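Long-range contact in alpha-fucosidase (Bifidobacterium bifidum, PDB 2EAB), which probably releases alpha-1,2-linked L-fucose from glycans by hydrolysis, the chain studied being the calcium-binding catalytic part of a longer, probably membrane-anchored protein: residues F54-V67 against R180-V192. Numbering follows the deposited sequence.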
loop_
_atom_site.group_PDB
_atom_site.type_symbol
_atom_site.label_atom_id
_atom_site.label_comp_id
_atom_site.label_asym_id
_atom_site.label_seq_id
_atom_site.Cartn_x
_atom_site.Cartn_y
_atom_site.Cartn_z
ATOM N N PHE A 54 -13.875 -5.371 7.291
ATOM C CA PHE A 54 -14.126 -6.211 6.133
ATOM C C PHE A 54 -14.544 -5.300 4.984
ATOM O O PHE A 54 -14.996 -4.173 5.204
ATOM C CB PHE A 54 -15.199 -7.273 6.436
ATOM C CG PHE A 54 -16.567 -6.702 6.652
ATOM C CD1 PHE A 54 -17.477 -6.665 5.607
ATOM C CD2 PHE A 54 -16.948 -6.190 7.892
ATOM C CE1 PHE A 54 -18.743 -6.128 5.784
ATOM C CE2 PHE A 54 -18.217 -5.646 8.076
ATOM C CZ PHE A 54 -19.114 -5.619 7.020
ATOM N N GLY A 55 -14.393 -5.781 3.759
ATOM C CA GLY A 55 -14.758 -4.978 2.606
ATOM C C GLY A 55 -14.709 -5.763 1.319
ATOM O O GLY A 55 -14.244 -6.913 1.295
ATOM N N ASN A 56 -15.198 -5.142 0.250
ATOM C CA ASN A 56 -15.139 -5.732 -1.084
ATOM C C ASN A 56 -14.294 -4.899 -2.051
ATOM O O ASN A 56 -14.440 -5.008 -3.266
ATOM C CB ASN A 56 -16.550 -5.964 -1.647
ATOM C CG ASN A 56 -17.282 -4.671 -1.974
ATOM O OD1 ASN A 56 -16.764 -3.574 -1.772
ATOM N ND2 ASN A 56 -18.498 -4.799 -2.494
ATOM N N GLY A 57 -13.413 -4.069 -1.495
ATOM C CA GLY A 57 -12.598 -3.142 -2.278
ATOM C C GLY A 57 -13.270 -1.803 -2.525
ATOM O O GLY A 57 -12.614 -0.852 -2.971
ATOM N N LYS A 58 -14.574 -1.733 -2.249
ATOM C CA LYS A 58 -15.370 -0.546 -2.555
ATOM C C LYS A 58 -16.152 -0.065 -1.338
ATOM O O LYS A 58 -15.969 1.066 -0.895
ATOM C CB LYS A 58 -16.278 -0.798 -3.756
ATOM C CG LYS A 58 -15.495 -1.111 -5.025
ATOM C CD LYS A 58 -16.390 -1.334 -6.211
ATOM C CE LYS A 58 -16.890 -2.762 -6.271
ATOM N NZ LYS A 58 -17.841 -2.909 -7.396
ATOM N N ILE A 59 -17.013 -0.920 -0.792
ATOM C CA ILE A 59 -17.637 -0.653 0.499
ATOM C C ILE A 59 -16.934 -1.446 1.591
ATOM O O ILE A 59 -16.395 -2.531 1.347
ATOM C CB ILE A 59 -19.168 -0.923 0.514
ATOM C CG1 ILE A 59 -19.498 -2.351 0.051
ATOM C CG2 ILE A 59 -19.902 0.138 -0.309
ATOM C CD1 ILE A 59 -20.976 -2.704 0.138
ATOM N N GLY A 60 -16.934 -0.882 2.793
ATOM C CA GLY A 60 -16.301 -1.513 3.929
ATOM C C GLY A 60 -17.093 -1.311 5.198
ATOM O O GLY A 60 -17.827 -0.327 5.346
ATOM N N GLY A 61 -16.932 -2.257 6.114
ATOM C CA GLY A 61 -17.470 -2.135 7.454
ATOM C C GLY A 61 -16.399 -2.384 8.491
ATOM O O GLY A 61 -15.402 -3.060 8.222
ATOM N N THR A 62 -16.607 -1.821 9.674
ATOM C CA THR A 62 -15.805 -2.131 10.848
ATOM C C THR A 62 -16.767 -2.453 11.987
ATOM O O THR A 62 -17.554 -1.601 12.415
ATOM C CB THR A 62 -14.813 -0.999 11.223
ATOM O OG1 THR A 62 -15.308 0.266 10.762
ATOM C CG2 THR A 62 -13.434 -1.259 10.605
ATOM N N VAL A 63 -16.713 -3.705 12.437
ATOM C CA VAL A 63 -17.711 -4.278 13.337
ATOM C C VAL A 63 -17.325 -4.074 14.794
ATOM O O VAL A 63 -16.209 -4.400 15.202
ATOM C CB VAL A 63 -17.881 -5.791 13.068
ATOM C CG1 VAL A 63 -18.935 -6.403 13.990
ATOM C CG2 VAL A 63 -18.246 -6.024 11.617
ATOM N N TRP A 64 -18.266 -3.547 15.575
ATOM C CA TRP A 64 -18.043 -3.342 17.004
ATOM C C TRP A 64 -18.436 -4.573 17.838
ATOM O O TRP A 64 -17.766 -4.909 18.807
ATOM C CB TRP A 64 -18.795 -2.098 17.489
ATOM C CG TRP A 64 -18.310 -0.791 16.900
ATOM C CD1 TRP A 64 -18.395 -0.389 15.592
ATOM C CD2 TRP A 64 -17.687 0.290 17.607
ATOM N NE1 TRP A 64 -17.854 0.865 15.443
ATOM C CE2 TRP A 64 -17.414 1.307 16.662
ATOM C CE3 TRP A 64 -17.324 0.495 18.945
ATOM C CZ2 TRP A 64 -16.805 2.513 17.013
ATOM C CZ3 TRP A 64 -16.716 1.697 19.294
ATOM C CH2 TRP A 64 -16.461 2.688 18.329
ATOM N N GLY A 65 -19.519 -5.238 17.446
ATOM C CA GLY A 65 -19.998 -6.418 18.164
ATOM C C GLY A 65 -20.643 -6.099 19.500
ATOM O O GLY A 65 -20.555 -6.892 20.443
ATOM N N GLU A 66 -21.286 -4.938 19.591
ATOM C CA GLU A 66 -21.976 -4.554 20.822
ATOM C C GLU A 66 -23.208 -5.416 21.041
ATOM O O GLU A 66 -23.848 -5.851 20.090
ATOM C CB GLU A 66 -22.339 -3.069 20.810
ATOM C CG GLU A 66 -21.141 -2.137 20.615
ATOM C CD GLU A 66 -20.063 -2.322 21.668
ATOM O OE1 GLU A 66 -20.413 -2.472 22.860
ATOM O OE2 GLU A 66 -18.865 -2.321 21.305
ATOM N N VAL A 67 -23.536 -5.657 22.307
ATOM C CA VAL A 67 -24.628 -6.565 22.655
ATOM C C VAL A 67 -25.990 -6.017 22.217
ATOM O O VAL A 67 -26.709 -6.669 21.458
ATOM C CB VAL A 67 -24.623 -6.921 24.166
ATOM C CG1 VAL A 67 -25.902 -7.653 24.566
ATOM C CG2 VAL A 67 -23.407 -7.770 24.510
ATOM N N ARG A 180 -24.614 -12.880 14.652
ATOM C CA ARG A 180 -24.477 -11.918 13.572
ATOM C C ARG A 180 -23.308 -12.322 12.699
ATOM O O ARG A 180 -22.284 -12.792 13.194
ATOM C CB ARG A 180 -24.260 -10.507 14.120
ATOM C CG ARG A 180 -25.312 -10.077 15.128
ATOM C CD ARG A 180 -25.347 -8.580 15.289
ATOM N NE ARG A 180 -24.423 -8.134 16.319
ATOM C CZ ARG A 180 -24.775 -7.825 17.564
ATOM N NH1 ARG A 180 -26.041 -7.901 17.953
ATOM N NH2 ARG A 180 -23.854 -7.431 18.420
ATOM N N GLU A 181 -23.486 -12.143 11.398
ATOM C CA GLU A 181 -22.449 -12.415 10.421
ATOM C C GLU A 181 -22.444 -11.284 9.409
ATOM O O GLU A 181 -23.497 -10.891 8.911
ATOM C CB GLU A 181 -22.717 -13.743 9.719
ATOM C CG GLU A 181 -21.700 -14.109 8.658
ATOM C CD GLU A 181 -22.211 -15.193 7.740
ATOM O OE1 GLU A 181 -23.105 -14.904 6.917
ATOM O OE2 GLU A 181 -21.714 -16.333 7.833
ATOM N N TYR A 182 -21.254 -10.770 9.112
ATOM C CA TYR A 182 -21.102 -9.663 8.178
ATOM C C TYR A 182 -20.048 -9.968 7.128
ATOM O O TYR A 182 -18.964 -10.445 7.452
ATOM C CB TYR A 182 -20.665 -8.396 8.907
ATOM C CG TYR A 182 -21.485 -7.994 10.103
ATOM C CD1 TYR A 182 -22.645 -7.236 9.950
ATOM C CD2 TYR A 182 -21.078 -8.328 11.393
ATOM C CE1 TYR A 182 -23.395 -6.847 11.046
ATOM C CE2 TYR A 182 -21.819 -7.939 12.496
ATOM C CZ TYR A 182 -22.971 -7.193 12.310
ATOM O OH TYR A 182 -23.710 -6.785 13.392
ATOM N N PHE A 183 -20.361 -9.669 5.873
ATOM C CA PHE A 183 -19.359 -9.717 4.810
ATOM C C PHE A 183 -19.720 -8.752 3.695
ATOM O O PHE A 183 -20.849 -8.271 3.621
ATOM C CB PHE A 183 -19.127 -11.151 4.287
ATOM C CG PHE A 183 -20.343 -11.804 3.683
ATOM C CD1 PHE A 183 -20.646 -11.633 2.337
ATOM C CD2 PHE A 183 -21.159 -12.629 4.451
ATOM C CE1 PHE A 183 -21.758 -12.254 1.767
ATOM C CE2 PHE A 183 -22.273 -13.250 3.893
ATOM C CZ PHE A 183 -22.571 -13.069 2.553
ATOM N N ALA A 184 -18.740 -8.438 2.854
ATOM C CA ALA A 184 -18.970 -7.597 1.689
ATOM C C ALA A 184 -18.481 -8.346 0.468
ATOM O O ALA A 184 -17.283 -8.607 0.319
ATOM C CB ALA A 184 -18.264 -6.262 1.827
ATOM N N SER A 185 -19.429 -8.712 -0.386
ATOM C CA SER A 185 -19.152 -9.496 -1.570
ATOM C C SER A 185 -18.655 -8.628 -2.711
ATOM O O SER A 185 -19.268 -7.611 -3.039
ATOM C CB SER A 185 -20.417 -10.224 -2.008
ATOM O OG SER A 185 -20.236 -10.789 -3.290
ATOM N N ASN A 186 -17.547 -9.039 -3.321
ATOM C CA ASN A 186 -17.110 -8.410 -4.557
ATOM C C ASN A 186 -17.965 -8.855 -5.763
ATOM O O ASN A 186 -18.470 -7.999 -6.486
ATOM C CB ASN A 186 -15.605 -8.601 -4.791
ATOM C CG ASN A 186 -15.085 -7.754 -5.935
ATOM O OD1 ASN A 186 -15.015 -8.217 -7.071
ATOM N ND2 ASN A 186 -14.738 -6.501 -5.647
ATOM N N PRO A 187 -18.169 -10.182 -5.965
ATOM C CA PRO A 187 -18.995 -10.615 -7.105
ATOM C C PRO A 187 -20.393 -9.997 -7.165
ATOM O O PRO A 187 -20.863 -9.666 -8.251
ATOM C CB PRO A 187 -19.104 -12.132 -6.907
ATOM C CG PRO A 187 -17.908 -12.497 -6.147
ATOM C CD PRO A 187 -17.639 -11.342 -5.223
ATOM N N ASP A 188 -21.045 -9.849 -6.016
ATOM C CA ASP A 188 -22.404 -9.310 -5.983
ATOM C C ASP A 188 -22.468 -7.867 -5.488
ATOM O O ASP A 188 -23.552 -7.295 -5.350
ATOM C CB ASP A 188 -23.326 -10.241 -5.195
ATOM C CG ASP A 188 -23.644 -11.510 -5.964
ATOM O OD1 ASP A 188 -24.201 -11.399 -7.076
ATOM O OD2 ASP A 188 -23.313 -12.611 -5.476
ATOM N N ASN A 189 -21.292 -7.288 -5.251
ATOM C CA ASN A 189 -21.148 -5.865 -4.950
ATOM C C ASN A 189 -22.057 -5.376 -3.822
ATOM O O ASN A 189 -22.701 -4.326 -3.927
ATOM C CB ASN A 189 -21.359 -5.030 -6.214
ATOM C CG ASN A 189 -20.825 -3.632 -6.065
ATOM O OD1 ASN A 189 -19.883 -3.407 -5.306
ATOM N ND2 ASN A 189 -21.421 -2.685 -6.772
ATOM N N VAL A 190 -22.098 -6.141 -2.739
ATOM C CA VAL A 190 -23.104 -5.927 -1.714
ATOM C C VAL A 190 -22.589 -6.361 -0.350
ATOM O O VAL A 190 -21.818 -7.317 -0.241
ATOM C CB VAL A 190 -24.437 -6.661 -2.080
ATOM C CG1 VAL A 190 -24.278 -8.188 -2.020
ATOM C CG2 VAL A 190 -25.597 -6.194 -1.205
ATOM N N MET A 191 -23.002 -5.631 0.679
ATOM C CA MET A 191 -22.711 -5.990 2.057
ATOM C C MET A 191 -23.894 -6.778 2.611
ATOM O O MET A 191 -25.051 -6.433 2.368
ATOM C CB MET A 191 -22.450 -4.729 2.885
ATOM C CG MET A 191 -22.176 -4.973 4.360
ATOM S SD MET A 191 -21.797 -3.454 5.253
ATOM C CE MET A 191 -20.216 -2.998 4.541
ATOM N N VAL A 192 -23.587 -7.838 3.346
ATOM C CA VAL A 192 -24.601 -8.723 3.902
ATOM C C VAL A 192 -24.449 -8.765 5.414
ATOM O O VAL A 192 -23.339 -8.906 5.927
ATOM C CB VAL A 192 -24.485 -10.150 3.297
ATOM C CG1 VAL A 192 -25.421 -11.131 3.997
ATOM C CG2 VAL A 192 -24.767 -10.127 1.798
HETATM O O HOH W 1 -14.761 -9.392 -0.445
HETATM O O HOH W 2 -18.282 -5.624 -7.618
HETATM O O HOH W 3 -19.594 -0.550 -6.543
#
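Asn56 and Asn186 join the two hairpin turns: Asn186 ND2 donates to Asn56 O at 2.8 Å, with the acceptor close to the Asn186 amide plane. In return, Asn56 ND2 reaches Ser185 O over a nearly straight N-H...O bond (168°), approaching from above that carbonyl's plane; Val190 N also donates to this oxygen. At the other end of the Asn56 amide, OD1 accepts from Lys58 N, closing an Asx turn, and from Ile59 N on the opposite face, completing an Asx motif in the loop that carries Gly57 of the calcium site. With an alanine here, Lys58 N and Ile59 N would probably lose their shared acceptor and Ser185 O its side-chain donor. Lys58 NZ makes a weak bond to Asn189 OD1, and a water bridges the Lys58 ammonium to Asn186 O. These turns end two beta hairpins, one from each facing antiparallel sheet of the N-terminal beta-sandwich domain, and strands 59-63 and 190-192 run 24° apart. Between the sheets, Phe54 lies with one face over Gly61 N and the other toward Tyr182 C, while Met191 makes a Met-aromatic contact, its CG at the ring edge. Bent at chi3 (-68°), Met191 brings CE to 3.6 Å from Gly60 C. Ile59 CD1 packs on Met191 CB at 3.7 Å. Farther along, Val63 CG1 lies 3.6 Å from Tyr182 CE2, and the Tyr182 hydroxyl is hydrogen-bonded to Glu70, whose carboxylate also forms a salt bridge with Arg180 NE.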